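Local coordinates for NAD nucleotidase (Haemophilus influenzae, PDB 3ZTV), which degrades NAD to adenosine and nicotinamide riboside, acting as a zinc-dependent pyrophosphatase and 5'-nucleotidase of the periplasm, at residues N372-K377 / G461-F466; E383-T388 / Q407-V412; E451-F456 / A465-A470. All coordinates share one frame; numbering follows the deposited sequence.

Interaction 1 (N372-K377 / G461-F466); sequences NRIPNK and GSTGAF. With ADN (adenosine), chain D.
The guanidinium group of Arg-373 meets the 3-10 turn at Thr-463 and Gly-464. Its NH1 donates to Thr-463 OG1 at 2.9 Å, almost straight (168°) and in the plane of the guanidinium, while the CA of Gly-464 lies over one face, offset toward the rim. The arginine chain is extended from CG to NE and crosses the threonine at about a right angle. With chi1 at 53°, OG1 sits between the backbone N and the carbonyl carbon of Thr-463, which turns the hydroxyl to NH1 and leaves the methyl CG2 to pack on Ile-374 CD1 (3.9 Å). On the ligand side, Ser-462 OG donates to adenosine O3' (2.8 Å) and accepts from Gly-464 N (3.0 Å), so one hydroxyl both closes the turn and grips the ribose. Farther along, the Phe-466 ring is contacted by Ile-374, whose CG1 is 3.8 Å from CD2 of the ring, and by Pro-375, whose CD makes an off-centre CH-pi contact 4.2 Å from the ring centroid. Phe-569 meets the same ring edge-to-face, and Tyr-468 OH holds the backbone O of Arg-373. Arg-373 probably binds substrate, as in a near-identical protein. The ST turn at Ser-462 thus forms part of the ribose side of the nucleoside pocket in the C-terminal domain of this 5'-nucleotidase.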
loop_
_atom_site.group_PDB
_atom_site.type_symbol
_atom_site.label_atom_id
_atom_site.label_comp_id
_atom_site.label_asym_id
_atom_site.label_seq_id
_atom_site.Cartn_x
_atom_site.Cartn_y
_atom_site.Cartn_z
ATOM N N ASN A 372 -28.760 -40.726 13.959
ATOM C CA ASN A 372 -28.441 -40.547 12.544
ATOM C C ASN A 372 -27.021 -40.066 12.266
ATOM O O ASN A 372 -26.720 -39.647 11.152
ATOM C CB ASN A 372 -29.452 -39.609 11.882
ATOM C CG ASN A 372 -30.861 -40.169 11.900
ATOM O OD1 ASN A 372 -31.182 -41.096 11.154
ATOM N ND2 ASN A 372 -31.716 -39.601 12.747
ATOM N N ARG A 373 -26.150 -40.149 13.266
ATOM C CA ARG A 373 -24.795 -39.615 13.133
ATOM C C ARG A 373 -24.007 -40.243 11.992
ATOM O O ARG A 373 -23.288 -39.545 11.275
ATOM C CB ARG A 373 -24.021 -39.755 14.441
ATOM C CG ARG A 373 -24.446 -38.764 15.506
ATOM C CD ARG A 373 -23.795 -39.089 16.835
ATOM N NE ARG A 373 -24.092 -38.085 17.851
ATOM C CZ ARG A 373 -23.652 -38.152 19.103
ATOM N NH1 ARG A 373 -22.893 -39.172 19.481
ATOM N NH2 ARG A 373 -23.965 -37.201 19.974
ATOM N N ILE A 374 -24.139 -41.557 11.832
ATOM C CA ILE A 374 -23.404 -42.291 10.803
ATOM C C ILE A 374 -24.378 -42.937 9.822
ATOM O O ILE A 374 -25.306 -43.635 10.235
ATOM C CB ILE A 374 -22.510 -43.371 11.426
ATOM C CG1 ILE A 374 -21.546 -42.744 12.438
ATOM C CG2 ILE A 374 -21.744 -44.117 10.344
ATOM C CD1 ILE A 374 -20.729 -43.749 13.213
ATOM N N PRO A 375 -24.179 -42.705 8.515
ATOM C CA PRO A 375 -25.117 -43.262 7.535
ATOM C C PRO A 375 -25.042 -44.779 7.492
ATOM O O PRO A 375 -23.977 -45.345 7.748
ATOM C CB PRO A 375 -24.622 -42.688 6.202
ATOM C CG PRO A 375 -23.739 -41.528 6.572
ATOM C CD PRO A 375 -23.121 -41.903 7.875
ATOM N N ASN A 376 -26.168 -45.418 7.179
ATOM C CA ASN A 376 -26.214 -46.862 6.944
ATOM C C ASN A 376 -25.862 -47.729 8.153
ATOM O O ASN A 376 -25.454 -48.881 8.003
ATOM C CB ASN A 376 -25.348 -47.234 5.736
ATOM C CG ASN A 376 -25.953 -46.769 4.426
ATOM O OD1 ASN A 376 -27.150 -46.946 4.187
ATOM N ND2 ASN A 376 -25.137 -46.155 3.575
ATOM N N LYS A 377 -26.022 -47.174 9.349
ATOM C CA LYS A 377 -25.884 -47.956 10.571
ATOM C C LYS A 377 -27.264 -48.291 11.132
ATOM O O LYS A 377 -28.247 -47.624 10.813
ATOM C CB LYS A 377 -25.065 -47.196 11.615
ATOM C CG LYS A 377 -23.569 -47.177 11.342
ATOM C CD LYS A 377 -23.015 -48.590 11.230
ATOM C CE LYS A 377 -21.499 -48.594 11.102
ATOM N NZ LYS A 377 -20.822 -48.939 12.385
ATOM N N GLY A 461 -13.492 -42.966 19.470
ATOM C CA GLY A 461 -14.287 -42.102 20.324
ATOM C C GLY A 461 -15.763 -41.976 19.998
ATOM O O GLY A 461 -16.412 -42.943 19.607
ATOM N N SER A 462 -16.287 -40.767 20.168
ATOM C CA SER A 462 -17.710 -40.482 20.018
ATOM C C SER A 462 -18.163 -40.463 18.562
ATOM O O SER A 462 -17.494 -39.888 17.704
ATOM C CB SER A 462 -18.036 -39.135 20.676
ATOM O OG SER A 462 -19.316 -38.654 20.300
ATOM N N THR A 463 -19.314 -41.072 18.295
ATOM C CA THR A 463 -19.884 -41.069 16.950
ATOM C C THR A 463 -20.208 -39.651 16.497
ATOM O O THR A 463 -20.397 -39.402 15.306
ATOM C CB THR A 463 -21.165 -41.918 16.877
ATOM O OG1 THR A 463 -22.077 -41.487 17.894
ATOM C CG2 THR A 463 -20.843 -43.393 17.071
ATOM N N GLY A 464 -20.271 -38.722 17.446
ATOM C CA GLY A 464 -20.572 -37.335 17.129
ATOM C C GLY A 464 -19.511 -36.649 16.284
ATOM O O GLY A 464 -19.736 -35.549 15.776
ATOM N N ALA A 465 -18.352 -37.287 16.133
ATOM C CA ALA A 465 -17.278 -36.725 15.312
ATOM C C ALA A 465 -17.533 -36.857 13.809
ATOM O O ALA A 465 -16.861 -36.209 13.006
ATOM C CB ALA A 465 -15.944 -37.368 15.670
ATOM N N PHE A 466 -18.483 -37.695 13.415
ATOM C CA PHE A 466 -18.633 -38.007 11.997
ATOM C C PHE A 466 -18.892 -36.737 11.182
ATOM O O PHE A 466 -19.804 -35.977 11.498
ATOM C CB PHE A 466 -19.730 -39.045 11.764
ATOM C CG PHE A 466 -19.615 -39.728 10.436
ATOM C CD1 PHE A 466 -20.164 -39.157 9.299
ATOM C CD2 PHE A 466 -18.923 -40.927 10.324
ATOM C CE1 PHE A 466 -20.041 -39.776 8.067
ATOM C CE2 PHE A 466 -18.795 -41.549 9.093
ATOM C CZ PHE A 466 -19.358 -40.968 7.964
HETATM O "O5'" ADN D . -21.823 -35.572 23.883
HETATM C "C5'" ADN D . -20.506 -35.230 23.447
HETATM C "C4'" ADN D . -20.534 -34.997 21.941
HETATM O "O4'" ADN D . -21.287 -33.820 21.638
HETATM C "C3'" ADN D . -19.155 -34.776 21.350
HETATM O "O3'" ADN D . -18.564 -36.011 20.934
HETATM C "C2'" ADN D . -19.430 -33.867 20.167
HETATM O "O2'" ADN D . -19.745 -34.630 18.996
HETATM C "C1'" ADN D . -20.667 -33.091 20.577
HETATM N N9 ADN D . -20.267 -31.754 21.069
HETATM C C8 ADN D . -19.988 -31.397 22.339
HETATM N N7 ADN D . -19.658 -30.078 22.407
HETATM C C5 ADN D . -19.721 -29.576 21.153
HETATM C C6 ADN D . -19.509 -28.268 20.494
HETATM N N6 ADN D . -19.135 -27.167 21.185
HETATM N N1 ADN D . -19.695 -28.201 19.161
HETATM C C2 ADN D . -20.066 -29.269 18.432
HETATM N N3 ADN D . -20.277 -30.482 18.960
HETATM C C4 ADN D . -20.130 -30.688 20.288
#

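Interaction 2 (E383-T388 / Q407-V412); sequences EGSIAT and QNAGGV. With ADN (adenosine), chain D.
Ser-385 OG, which touches Val-412 CG2, is gripped by two polar partners: Thr-388 OG1 donates to it at 2.7 Å, and it donates to a water, also at 2.7 Å. That water donates in turn to Ala-409 O (3.0 Å), bridging the two segments. Ser-385 occupies the N-cap position of helix 386-396, so the contact sets the start of this helix against the end of strand 404-408 and the 3-10 turn that follows it. Thr-388 carries most of the packing. At chi1 -58°, its methyl CG2 lies anti to the backbone N and reaches Gln-407, 3.6 Å from the side-chain CG, whereas OG1 faces the CA of Ala-409 and the methyls of Val-412. Both hydroxyls pack on Val-412 CG2, Thr-388 OG1 at 3.2 Å. The amide of Gln-407 is directed elsewhere, its OE1 accepting from Asn-514 ND2. Asn-514 ND2 also donates to Asn-408 OD1, which helps fix the rotation of that amide. The side chain of Asn-408 leaves the backbone away from segment 383-388, and its amide lies in the adenosine pocket, where Gly-410 and Gly-411 lie against the nucleoside. Its ND2 makes a weak bond to the ribose O2' and donates to N3 of the adenine over 3.1 Å, with an N-H...N angle of 179°.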
loop_
_atom_site.group_PDB
_atom_site.type_symbol
_atom_site.label_atom_id
_atom_site.label_comp_id
_atom_site.label_asym_id
_atom_site.label_seq_id
_atom_site.Cartn_x
_atom_site.Cartn_y
_atom_site.Cartn_z
ATOM N N GLU A 383 -28.725 -41.846 4.337
ATOM C CA GLU A 383 -28.042 -40.560 4.176
ATOM C C GLU A 383 -27.374 -40.078 5.465
ATOM O O GLU A 383 -26.552 -39.158 5.438
ATOM C CB GLU A 383 -29.015 -39.494 3.674
ATOM C CG GLU A 383 -29.570 -39.760 2.282
ATOM C CD GLU A 383 -28.576 -39.447 1.181
ATOM O OE1 GLU A 383 -27.615 -38.688 1.431
ATOM O OE2 GLU A 383 -28.758 -39.959 0.054
ATOM N N GLY A 384 -27.720 -40.692 6.588
ATOM C CA GLY A 384 -27.185 -40.268 7.866
ATOM C C GLY A 384 -27.733 -38.913 8.264
ATOM O O GLY A 384 -28.917 -38.629 8.085
ATOM N N SER A 385 -26.852 -38.059 8.777
ATOM C CA SER A 385 -27.280 -36.801 9.370
ATOM C C SER A 385 -27.420 -35.670 8.348
ATOM O O SER A 385 -26.544 -34.805 8.237
ATOM C CB SER A 385 -26.311 -36.385 10.480
ATOM O OG SER A 385 -26.882 -35.358 11.268
ATOM N N ILE A 386 -28.525 -35.666 7.611
ATOM C CA ILE A 386 -28.799 -34.602 6.651
ATOM C C ILE A 386 -28.870 -33.251 7.365
ATOM O O ILE A 386 -28.477 -32.221 6.811
ATOM C CB ILE A 386 -30.107 -34.860 5.859
ATOM C CG1 ILE A 386 -29.998 -36.167 5.063
ATOM C CG2 ILE A 386 -30.391 -33.704 4.915
ATOM C CD1 ILE A 386 -31.274 -36.551 4.317
ATOM N N ALA A 387 -29.352 -33.259 8.603
ATOM C CA ALA A 387 -29.403 -32.035 9.398
ATOM C C ALA A 387 -28.012 -31.420 9.581
ATOM O O ALA A 387 -27.876 -30.199 9.599
ATOM C CB ALA A 387 -30.081 -32.283 10.746
ATOM N N THR A 388 -26.986 -32.260 9.692
ATOM C CA THR A 388 -25.616 -31.758 9.797
ATOM C C THR A 388 -25.160 -31.097 8.494
ATOM O O THR A 388 -24.502 -30.051 8.518
ATOM C CB THR A 388 -24.631 -32.859 10.222
ATOM O OG1 THR A 388 -25.046 -33.398 11.483
ATOM C CG2 THR A 388 -23.226 -32.292 10.362
ATOM N N GLN A 407 -18.784 -29.842 9.343
ATOM C CA GLN A 407 -19.483 -29.823 10.635
ATOM C C GLN A 407 -19.559 -31.246 11.180
ATOM O O GLN A 407 -19.788 -32.198 10.429
ATOM C CB GLN A 407 -20.895 -29.226 10.475
ATOM C CG GLN A 407 -21.776 -29.257 11.734
ATOM C CD GLN A 407 -21.352 -28.258 12.808
ATOM O OE1 GLN A 407 -20.410 -27.496 12.637
ATOM N NE2 GLN A 407 -22.065 -28.268 13.927
ATOM N N ASN A 408 -19.359 -31.402 12.485
ATOM C CA ASN A 408 -19.465 -32.713 13.128
ATOM C C ASN A 408 -20.915 -33.048 13.494
ATOM O O ASN A 408 -21.655 -32.188 13.973
ATOM C CB ASN A 408 -18.574 -32.779 14.376
ATOM C CG ASN A 408 -19.006 -31.803 15.456
ATOM O OD1 ASN A 408 -19.091 -30.597 15.227
ATOM N ND2 ASN A 408 -19.298 -32.331 16.640
ATOM N N ALA A 409 -21.312 -34.303 13.277
ATOM C CA ALA A 409 -22.692 -34.748 13.496
ATOM C C ALA A 409 -23.185 -34.559 14.934
ATOM O O ALA A 409 -24.378 -34.388 15.165
ATOM C CB ALA A 409 -22.855 -36.210 13.066
ATOM N N GLY A 410 -22.270 -34.596 15.893
ATOM C CA GLY A 410 -22.632 -34.420 17.289
ATOM C C GLY A 410 -23.061 -33.002 17.617
ATOM O O GLY A 410 -23.566 -32.734 18.710
ATOM N N GLY A 411 -22.857 -32.088 16.675
ATOM C CA GLY A 411 -23.217 -30.697 16.874
ATOM C C GLY A 411 -24.674 -30.430 16.557
ATOM O O GLY A 411 -25.145 -29.296 16.663
ATOM N N VAL A 412 -25.390 -31.478 16.152
ATOM C CA VAL A 412 -26.814 -31.381 15.845
ATOM C C VAL A 412 -27.576 -32.447 16.646
ATOM O O VAL A 412 -27.353 -33.647 16.473
ATOM C CB VAL A 412 -27.076 -31.503 14.320
ATOM C CG1 VAL A 412 -26.033 -30.704 13.546
ATOM C CG2 VAL A 412 -27.058 -32.954 13.874
HETATM O "O5'" ADN D . -21.823 -35.572 23.883
HETATM C "C5'" ADN D . -20.506 -35.230 23.447
HETATM C "C4'" ADN D . -20.534 -34.997 21.941
HETATM O "O4'" ADN D . -21.287 -33.820 21.638
HETATM C "C3'" ADN D . -19.155 -34.776 21.350
HETATM O "O3'" ADN D . -18.564 -36.011 20.934
HETATM C "C2'" ADN D . -19.430 -33.867 20.167
HETATM O "O2'" ADN D . -19.745 -34.630 18.996
HETATM C "C1'" ADN D . -20.667 -33.091 20.577
HETATM N N9 ADN D . -20.267 -31.754 21.069
HETATM C C8 ADN D . -19.988 -31.397 22.339
HETATM N N7 ADN D . -19.658 -30.078 22.407
HETATM C C5 ADN D . -19.721 -29.576 21.153
HETATM C C6 ADN D . -19.509 -28.268 20.494
HETATM N N6 ADN D . -19.135 -27.167 21.185
HETATM N N1 ADN D . -19.695 -28.201 19.161
HETATM C C2 ADN D . -20.066 -29.269 18.432
HETATM N N3 ADN D . -20.277 -30.482 18.960
HETATM C C4 ADN D . -20.130 -30.688 20.288
HETATM O O HOH W 1 -26.503 -36.078 13.796
#

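Interaction 3 (E451-F456 / A465-A470)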
loop_
_atom_site.group_PDB
_atom_site.type_symbol
_atom_site.label_atom_id
_atom_site.label_comp_id
_atom_site.label_asym_id
_atom_site.label_seq_id
_atom_site.Cartn_x
_atom_site.Cartn_y
_atom_site.Cartn_z
ATOM N N GLU A 451 -10.434 -38.077 7.335
ATOM C CA GLU A 451 -9.975 -39.381 7.811
ATOM C C GLU A 451 -9.913 -39.402 9.344
ATOM O O GLU A 451 -10.343 -40.368 9.987
ATOM C CB GLU A 451 -8.613 -39.738 7.204
ATOM C CG GLU A 451 -8.596 -39.912 5.676
ATOM C CD GLU A 451 -9.065 -41.289 5.199
ATOM O OE1 GLU A 451 -9.326 -42.177 6.041
ATOM O OE2 GLU A 451 -9.148 -41.479 3.961
ATOM N N ASP A 452 -9.374 -38.334 9.927
ATOM C CA ASP A 452 -9.283 -38.222 11.384
ATOM C C ASP A 452 -10.662 -38.331 12.027
ATOM O O ASP A 452 -10.865 -39.090 12.985
ATOM C CB ASP A 452 -8.670 -36.876 11.794
ATOM C CG ASP A 452 -7.237 -36.687 11.307
ATOM O OD1 ASP A 452 -6.530 -37.680 11.036
ATOM O OD2 ASP A 452 -6.803 -35.517 11.217
ATOM N N ALA A 453 -11.608 -37.556 11.506
ATOM C CA ALA A 453 -12.941 -37.499 12.089
ATOM C C ALA A 453 -13.653 -38.847 12.014
ATOM O O ALA A 453 -14.263 -39.288 12.991
ATOM C CB ALA A 453 -13.758 -36.411 11.429
ATOM N N MET A 454 -13.572 -39.504 10.860
ATOM C CA MET A 454 -14.165 -40.834 10.698
ATOM C C MET A 454 -13.540 -41.865 11.637
ATOM O O MET A 454 -14.245 -42.707 12.207
ATOM C CB MET A 454 -14.069 -41.309 9.244
ATOM C CG MET A 454 -15.020 -40.587 8.310
ATOM S SD MET A 454 -15.092 -41.337 6.666
ATOM C CE MET A 454 -13.488 -40.861 6.014
ATOM N N GLN A 455 -12.223 -41.804 11.799
ATOM C CA GLN A 455 -11.535 -42.719 12.710
ATOM C C GLN A 455 -12.032 -42.575 14.153
ATOM O O GLN A 455 -12.244 -43.573 14.850
ATOM C CB GLN A 455 -10.020 -42.513 12.635
ATOM C CG GLN A 455 -9.219 -43.279 13.688
ATOM C CD GLN A 455 -9.263 -44.790 13.504
ATOM O OE1 GLN A 455 -9.642 -45.294 12.446
ATOM N NE2 GLN A 455 -8.866 -45.522 14.542
ATOM N N PHE A 456 -12.216 -41.338 14.605
ATOM C CA PHE A 456 -12.717 -41.084 15.956
ATOM C C PHE A 456 -14.163 -41.564 16.076
ATOM O O PHE A 456 -14.533 -42.206 17.058
ATOM C CB PHE A 456 -12.609 -39.590 16.296
ATOM C CG PHE A 456 -12.687 -39.283 17.775
ATOM C CD1 PHE A 456 -11.576 -39.438 18.586
ATOM C CD2 PHE A 456 -13.857 -38.806 18.339
ATOM C CE1 PHE A 456 -11.639 -39.144 19.939
ATOM C CE2 PHE A 456 -13.923 -38.511 19.693
ATOM C CZ PHE A 456 -12.810 -38.681 20.487
ATOM N N ALA A 465 -18.352 -37.287 16.133
ATOM C CA ALA A 465 -17.278 -36.725 15.312
ATOM C C ALA A 465 -17.533 -36.857 13.809
ATOM O O ALA A 465 -16.861 -36.209 13.006
ATOM C CB ALA A 465 -15.944 -37.368 15.670
ATOM N N PHE A 466 -18.483 -37.695 13.415
ATOM C CA PHE A 466 -18.633 -38.007 11.997
ATOM C C PHE A 466 -18.892 -36.737 11.182
ATOM O O PHE A 466 -19.804 -35.977 11.498
ATOM C CB PHE A 466 -19.730 -39.045 11.764
ATOM C CG PHE A 466 -19.615 -39.728 10.436
ATOM C CD1 PHE A 466 -20.164 -39.157 9.299
ATOM C CD2 PHE A 466 -18.923 -40.927 10.324
ATOM C CE1 PHE A 466 -20.041 -39.776 8.067
ATOM C CE2 PHE A 466 -18.795 -41.549 9.093
ATOM C CZ PHE A 466 -19.358 -40.968 7.964
ATOM N N PRO A 467 -18.092 -36.504 10.119
ATOM C CA PRO A 467 -18.115 -35.223 9.405
ATOM C C PRO A 467 -19.060 -35.165 8.206
ATOM O O PRO A 467 -19.168 -36.127 7.440
ATOM C CB PRO A 467 -16.673 -35.093 8.916
ATOM C CG PRO A 467 -16.287 -36.507 8.598
ATOM C CD PRO A 467 -16.983 -37.361 9.654
ATOM N N TYR A 468 -19.732 -34.032 8.059
ATOM C CA TYR A 468 -20.543 -33.739 6.880
ATOM C C TYR A 468 -20.177 -32.336 6.431
ATOM O O TYR A 468 -19.847 -31.483 7.260
ATOM C CB TYR A 468 -22.039 -33.788 7.204
ATOM C CG TYR A 468 -22.561 -35.148 7.622
ATOM C CD1 TYR A 468 -22.364 -35.628 8.913
ATOM C CD2 TYR A 468 -23.263 -35.948 6.726
ATOM C CE1 TYR A 468 -22.850 -36.869 9.299
ATOM C CE2 TYR A 468 -23.749 -37.195 7.106
ATOM C CZ TYR A 468 -23.539 -37.649 8.392
ATOM O OH TYR A 468 -24.021 -38.883 8.791
ATOM N N GLY A 469 -20.235 -32.084 5.128
ATOM C CA GLY A 469 -19.791 -30.813 4.585
ATOM C C GLY A 469 -20.734 -30.131 3.609
ATOM O O GLY A 469 -21.711 -30.713 3.122
ATOM N N ALA A 470 -20.425 -28.863 3.353
ATOM C CA ALA A 470 -21.089 -28.074 2.330
ATOM C C ALA A 470 -20.009 -27.570 1.381
ATOM O O ALA A 470 -18.960 -27.118 1.826
ATOM C CB ALA A 470 -21.830 -26.905 2.955
#
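Ala-465 meets helix 443-460 through its methyl and its carbonyl. The CB lies at the edge of the Phe-456 ring, near the ring plane and 3.7 Å from CD2, while the methyl CB of Ala-453 packs on the carbonyl O of Ala-465 at 3.5 Å; that oxygen also accepts a hydrogen bond from Tyr-524 OH. The Phe-456 ring is brought beside Ala-465 by a chi1 of -162°, which places CG anti to the backbone N.

At Phe-466, the neighbour on the helix is Met-454. Its CG approaches CE2 of the ring at 4.0 Å, and the sulfur SD stands 5.2 Å from the ring centroid, 45° off the normal, in an oblique Met-aromatic contact. The two side chains slant across one another.

Pro-467 follows as the first residue of strand 467-470. Its CG is 3.8 Å from the methyl of Ala-453, and its CD is 4.0 Å from Met-454 CG, so the pyrrolidine packs against two consecutive residues of the helix. The same CD lies over one face of the Phe-466 ring, offset toward the rim; Phe-466, Pro-467 and Met-454 therefore form a continuous apolar cluster.

Beyond Pro-467 the strand leaves the helix, and Tyr-468 and Ala-470 pack on helix 386-396 instead. Tyr-468 and Ala-470 make backbone hydrogen bonds to Gln-407 and Thr-405, pairing strand 467-470 antiparallel with strand 404-408 as the outermost strand, within this chain, of a mixed sheet. Helix 443-460 thus packs where the chain enters this strand, with Tyr-474 and Ala-476 of strand 472-477 bordering Met-454.

In the fold
Interactions 2 and 3 are buried, whereas interaction 1 is only partly so. Their chemistry also differs: a guanidinium–hydroxyl bond beside an apolar patch round Phe-466 in interaction 1, a hydroxyl pair and a bridging water in interaction 2, and mainly apolar side chains in interaction 3. Interactions 1 and 3 share Ala-465 and Phe-466, with Phe-466 packed between the loop 372-377 and helix 443-460. Interactions 2 and 3 reach neighbouring strands of one sheet, paired by Gln-407 N to Tyr-468 O and, just beyond the strands, Ala-409 N to Phe-466 O. Interactions 1 and 2 both touch adenosine, at the ribose O3' and mainly at the adenine N3, and Gly-464 O probably bonds to Gly-410 N.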